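Local coordinates for NIF3-related protein (Bacillus cereus, PDB 2GX8) that is of unknown function but belongs to the NIF3 family, binds a pair of zinc ions and carries an additional, probably regulatory, domain, at residues C[68-73]-C[87-92]; C[91-96]-C[125-130]. One frame throughout, in Å; residues are numbered along the deposited sequence.

Contact 1 of 2, residues C[68-73]-C[87-92]; sequences LIALDV and NVIIAH. With ZN (zinc ion), chain M.
Two neighbouring parallel strands of a right-handed beta-alpha-beta unit, 66-70 and 88-91 with helix 75-84 between them, meet here and lead at their C-terminal ends into the dimetal site. Leu68 pairs with Ile89, Ile69 with Ile90 and Ala70 with Ala91, and the axes of the two short strand segments are inclined by 27°. Leu68 and Ala70 supply the bonding amides and carbonyls of the first strand: Leu68 N donates to Val88 O and Ile90 N to Leu68 O (2.7 Å), then Ala70 N to Ile90 O and His92 N to Ala70 O (3.1 Å). The last bond is the most bent, 139° at the hydrogen.

On the face turned to helix 75-84, the CG2 methyl of Ile89, anti to its own backbone N, packs on Ala70 CB at 3.9 Å. Val73, three residues after Ala70, folds back over the same face, and its CG2 presses on Ala91 CB at 3.4 Å, tighter than normal carbon contact. Val77, Val78, Glu80 and Ala81 of the helix cover this layer.

The other face carries Ile69 and Ile90, whose side chains run alongside each other; Ile69 CD1 reaches Ile90 CB at 4.0 Å. Met363, Val367 and Leu371 of helix 362-377 close over them.

Past the last strand pair, Leu71 and His92 also point the same way. With chi1 at -177°, the His92 ring extends away from its backbone N toward the metal, which it shares with Asp131 and Glu360. Leu71 CD1 abuts the ring edge in its plane, 3.5 Å from His92 CD2, while NE2 of His92 binds the zinc ion at 2.2 Å.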
# COMPACT_ATOMS: atom_id res chain seq x y z
N LEU C 68 -7.93 -8.86 -40.01
CA LEU C 68 -7.20 -10.08 -39.66
C LEU C 68 -7.43 -10.49 -38.20
O LEU C 68 -7.29 -9.66 -37.27
CB LEU C 68 -5.69 -9.88 -39.88
CG LEU C 68 -4.74 -11.07 -39.73
CD1 LEU C 68 -5.00 -12.11 -40.82
CD2 LEU C 68 -3.28 -10.62 -39.79
N ILE C 69 -7.78 -11.76 -37.98
CA ILE C 69 -7.92 -12.25 -36.64
C ILE C 69 -6.59 -12.92 -36.27
O ILE C 69 -6.11 -13.81 -36.99
CB ILE C 69 -9.07 -13.25 -36.48
CG1 ILE C 69 -10.33 -12.76 -37.21
CG2 ILE C 69 -9.37 -13.46 -35.03
CD1 ILE C 69 -10.84 -11.44 -36.66
N ALA C 70 -6.01 -12.49 -35.15
CA ALA C 70 -4.74 -13.05 -34.67
C ALA C 70 -4.81 -13.45 -33.22
O ALA C 70 -5.69 -13.00 -32.50
CB ALA C 70 -3.60 -12.02 -34.86
N LEU C 71 -3.86 -14.29 -32.80
CA LEU C 71 -3.71 -14.63 -31.40
C LEU C 71 -2.62 -13.68 -30.84
O LEU C 71 -2.88 -12.87 -29.94
CB LEU C 71 -3.38 -16.12 -31.22
CG LEU C 71 -2.97 -16.59 -29.81
CD1 LEU C 71 -4.10 -16.42 -28.85
CD2 LEU C 71 -2.49 -18.03 -29.79
N ASP C 72 -1.42 -13.75 -31.41
CA ASP C 72 -0.30 -12.91 -31.04
C ASP C 72 0.01 -11.97 -32.19
O ASP C 72 0.02 -12.41 -33.35
CB ASP C 72 0.91 -13.81 -30.82
CG ASP C 72 0.66 -14.84 -29.76
OD1 ASP C 72 0.27 -14.39 -28.66
OD2 ASP C 72 0.86 -16.07 -29.99
N VAL C 73 0.23 -10.68 -31.89
CA VAL C 73 0.62 -9.77 -32.95
C VAL C 73 2.12 -9.71 -33.02
O VAL C 73 2.75 -8.88 -32.39
CB VAL C 73 0.06 -8.35 -32.78
CG1 VAL C 73 0.47 -7.49 -33.96
CG2 VAL C 73 -1.45 -8.37 -32.63
N ASN C 87 -6.35 -3.40 -42.63
CA ASN C 87 -5.90 -2.27 -41.83
C ASN C 87 -6.43 -2.30 -40.41
O ASN C 87 -6.48 -1.26 -39.74
CB ASN C 87 -6.19 -0.93 -42.54
CG ASN C 87 -7.65 -0.73 -42.84
OD1 ASN C 87 -8.44 -1.67 -42.77
ND2 ASN C 87 -8.03 0.49 -43.20
N VAL C 88 -6.86 -3.49 -39.97
CA VAL C 88 -7.33 -3.74 -38.61
C VAL C 88 -7.03 -5.18 -38.26
O VAL C 88 -7.46 -6.11 -38.97
CB VAL C 88 -8.86 -3.58 -38.39
CG1 VAL C 88 -9.22 -3.98 -36.95
CG2 VAL C 88 -9.36 -2.14 -38.68
N ILE C 89 -6.31 -5.36 -37.15
CA ILE C 89 -6.04 -6.68 -36.64
C ILE C 89 -6.76 -6.87 -35.29
O ILE C 89 -6.59 -6.06 -34.35
CB ILE C 89 -4.52 -6.93 -36.43
CG1 ILE C 89 -3.74 -6.73 -37.74
CG2 ILE C 89 -4.31 -8.29 -35.88
CD1 ILE C 89 -2.18 -6.89 -37.63
N ILE C 90 -7.59 -7.91 -35.19
CA ILE C 90 -8.23 -8.21 -33.93
C ILE C 90 -7.42 -9.32 -33.32
O ILE C 90 -7.38 -10.44 -33.84
CB ILE C 90 -9.69 -8.64 -34.08
CG1 ILE C 90 -10.51 -7.47 -34.54
CG2 ILE C 90 -10.26 -9.11 -32.73
CD1 ILE C 90 -11.93 -7.84 -34.81
N ALA C 91 -6.77 -9.01 -32.21
CA ALA C 91 -5.88 -9.95 -31.54
C ALA C 91 -6.38 -10.31 -30.17
O ALA C 91 -6.94 -9.46 -29.48
CB ALA C 91 -4.51 -9.35 -31.42
N HIS C 92 -6.10 -11.55 -29.76
CA HIS C 92 -6.52 -12.07 -28.49
C HIS C 92 -5.62 -11.62 -27.37
O HIS C 92 -6.11 -11.24 -26.30
CB HIS C 92 -6.53 -13.59 -28.55
CG HIS C 92 -7.02 -14.25 -27.31
ND1 HIS C 92 -8.20 -13.87 -26.69
CD2 HIS C 92 -6.56 -15.31 -26.61
CE1 HIS C 92 -8.40 -14.64 -25.63
NE2 HIS C 92 -7.42 -15.52 -25.57
ZN ZN M . -7.02 -16.41 -23.56

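Contact 2 of 2, residues C[91-96]-C[125-130]; sequences AHHPLI and AAHTNV. With ZN (zinc ion), chain L; ZN (zinc ion), chain M.
His92 and His127 bury the most surface in this contact, followed by Pro94, in the loops that follow parallel strands 88-91 and 122-125 and form one wall of the dimetal site. Backbone pairing carries over from the strands as Ala126 N donates to Ala91 O at 2.8 Å. The next carbonyl, Ala126 O, receives ND1 of His92 at 3.0 Å. That donor lies in the carbonyl plane, although the oxygen sits 21° out of the imidazole plane. The bond restrains rotation of the ring and, with ND1 as donor, NE2 is left to coordinate zinc. Val130 CB, from the first turn of helix 128-132, packs near ND1 as well.

His127 turns the edge of its ring to a face of His92, a T-shaped pair with planes at 73° and CD2 over the rim. Having CG anti to the backbone N (chi1 -167°) carries the imidazole past His92 O toward the metals, and its ND1 is hydrogen-bonded to Asp51. The side chains of Pro94 and His127 cross at about a right angle, with Pro94 CD over one face of the His127 ring in a CH-pi contact 4.1 Å from the centroid; Pro94 CB also meets Ala125 CB.

His93 belongs to the second zinc ion, with His357 and Glu360. His127 CD2 lies at the edge of the His93 ring, in plane, 4.0 Å from His93 CD2.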
# COMPACT_ATOMS: atom_id res chain seq x y z
N ALA C 91 -6.77 -9.01 -32.21
CA ALA C 91 -5.88 -9.95 -31.54
C ALA C 91 -6.38 -10.31 -30.17
O ALA C 91 -6.94 -9.46 -29.48
CB ALA C 91 -4.51 -9.35 -31.42
N HIS C 92 -6.10 -11.55 -29.76
CA HIS C 92 -6.52 -12.07 -28.49
C HIS C 92 -5.62 -11.62 -27.37
O HIS C 92 -6.11 -11.24 -26.30
CB HIS C 92 -6.53 -13.59 -28.55
CG HIS C 92 -7.02 -14.25 -27.31
ND1 HIS C 92 -8.20 -13.87 -26.69
CD2 HIS C 92 -6.56 -15.31 -26.61
CE1 HIS C 92 -8.40 -14.64 -25.63
NE2 HIS C 92 -7.42 -15.52 -25.57
N HIS C 93 -4.30 -11.69 -27.59
CA HIS C 93 -3.36 -11.22 -26.58
C HIS C 93 -3.02 -9.79 -26.95
O HIS C 93 -2.61 -9.53 -28.07
CB HIS C 93 -2.08 -12.03 -26.55
CG HIS C 93 -2.28 -13.45 -26.20
ND1 HIS C 93 -1.54 -14.45 -26.77
CD2 HIS C 93 -3.14 -14.04 -25.36
CE1 HIS C 93 -1.90 -15.61 -26.25
NE2 HIS C 93 -2.89 -15.39 -25.41
N PRO C 94 -3.19 -8.87 -26.00
CA PRO C 94 -2.90 -7.45 -26.21
C PRO C 94 -1.46 -7.24 -26.69
O PRO C 94 -0.58 -7.84 -26.15
CB PRO C 94 -3.06 -6.85 -24.80
CG PRO C 94 -3.86 -7.80 -24.04
CD PRO C 94 -3.67 -9.15 -24.63
N LEU C 95 -1.25 -6.40 -27.69
CA LEU C 95 0.12 -6.05 -28.11
C LEU C 95 0.77 -5.15 -27.04
O LEU C 95 1.93 -5.30 -26.72
CB LEU C 95 0.12 -5.37 -29.47
CG LEU C 95 1.40 -4.71 -30.02
CD1 LEU C 95 2.53 -5.70 -30.30
CD2 LEU C 95 1.02 -3.96 -31.29
N ILE C 96 0.01 -4.21 -26.48
CA ILE C 96 0.54 -3.44 -25.37
C ILE C 96 -0.09 -4.05 -24.15
O ILE C 96 -1.31 -4.01 -24.02
CB ILE C 96 0.11 -1.97 -25.41
CG1 ILE C 96 0.64 -1.28 -26.66
CG2 ILE C 96 0.60 -1.24 -24.15
CD1 ILE C 96 0.21 0.15 -26.77
N ALA C 125 -7.43 -5.11 -29.12
CA ALA C 125 -7.26 -6.30 -28.27
C ALA C 125 -8.57 -6.83 -27.72
O ALA C 125 -9.39 -6.08 -27.21
CB ALA C 125 -6.31 -6.02 -27.15
N ALA C 126 -8.75 -8.14 -27.83
CA ALA C 126 -9.92 -8.80 -27.28
C ALA C 126 -9.40 -9.93 -26.41
O ALA C 126 -9.33 -11.08 -26.87
CB ALA C 126 -10.72 -9.36 -28.38
N HIS C 127 -9.03 -9.62 -25.18
CA HIS C 127 -8.41 -10.63 -24.34
C HIS C 127 -9.37 -11.47 -23.49
O HIS C 127 -10.00 -12.37 -24.02
CB HIS C 127 -7.20 -10.05 -23.57
CG HIS C 127 -6.33 -11.09 -22.92
ND1 HIS C 127 -5.64 -10.86 -21.75
CD2 HIS C 127 -6.07 -12.38 -23.26
CE1 HIS C 127 -4.98 -11.95 -21.39
NE2 HIS C 127 -5.24 -12.89 -22.29
N THR C 128 -9.50 -11.18 -22.19
CA THR C 128 -10.35 -12.04 -21.36
C THR C 128 -11.81 -12.08 -21.76
O THR C 128 -12.51 -13.04 -21.44
CB THR C 128 -10.22 -11.78 -19.86
OG1 THR C 128 -10.33 -10.38 -19.62
CG2 THR C 128 -8.87 -12.32 -19.32
N ASN C 129 -12.29 -11.05 -22.44
CA ASN C 129 -13.67 -11.10 -22.91
C ASN C 129 -13.94 -12.26 -23.92
O ASN C 129 -15.06 -12.73 -24.03
CB ASN C 129 -14.15 -9.72 -23.44
CG ASN C 129 -13.25 -9.12 -24.54
OD1 ASN C 129 -13.75 -8.61 -25.54
ND2 ASN C 129 -11.93 -9.19 -24.36
N VAL C 130 -12.91 -12.72 -24.63
CA VAL C 130 -13.02 -13.83 -25.59
C VAL C 130 -12.83 -15.19 -24.85
O VAL C 130 -13.26 -16.25 -25.32
CB VAL C 130 -12.05 -13.64 -26.80
CG1 VAL C 130 -12.06 -14.83 -27.76
CG2 VAL C 130 -12.42 -12.38 -27.57
ZN ZN L . -3.70 -16.28 -23.50
ZN ZN M . -7.02 -16.41 -23.56

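How the contacts relate
Contact 1 lies in the sheet; contact 2 lies mainly in the loops that follow it, the centres about 9 Å apart; they share Ala91 and His92. Along the chain the order is 68-73, 87-92, 91-96, 125-130. In the sheet, strand 88-91 lies between 66-70 and 122-125 and takes part in both contacts. The three parallel strands open into loops at the same, C-terminal end, where the zinc ions sit. Besides the shared residues, Leu71 O probably accepts the amide of His93, and Asp72 OD1 is probably hydrogen-bonded to His93 ND1, a second-shell link from contact 1 to a zinc ligand of contact 2. Glu360, a ligand of both ions, joins the two sites.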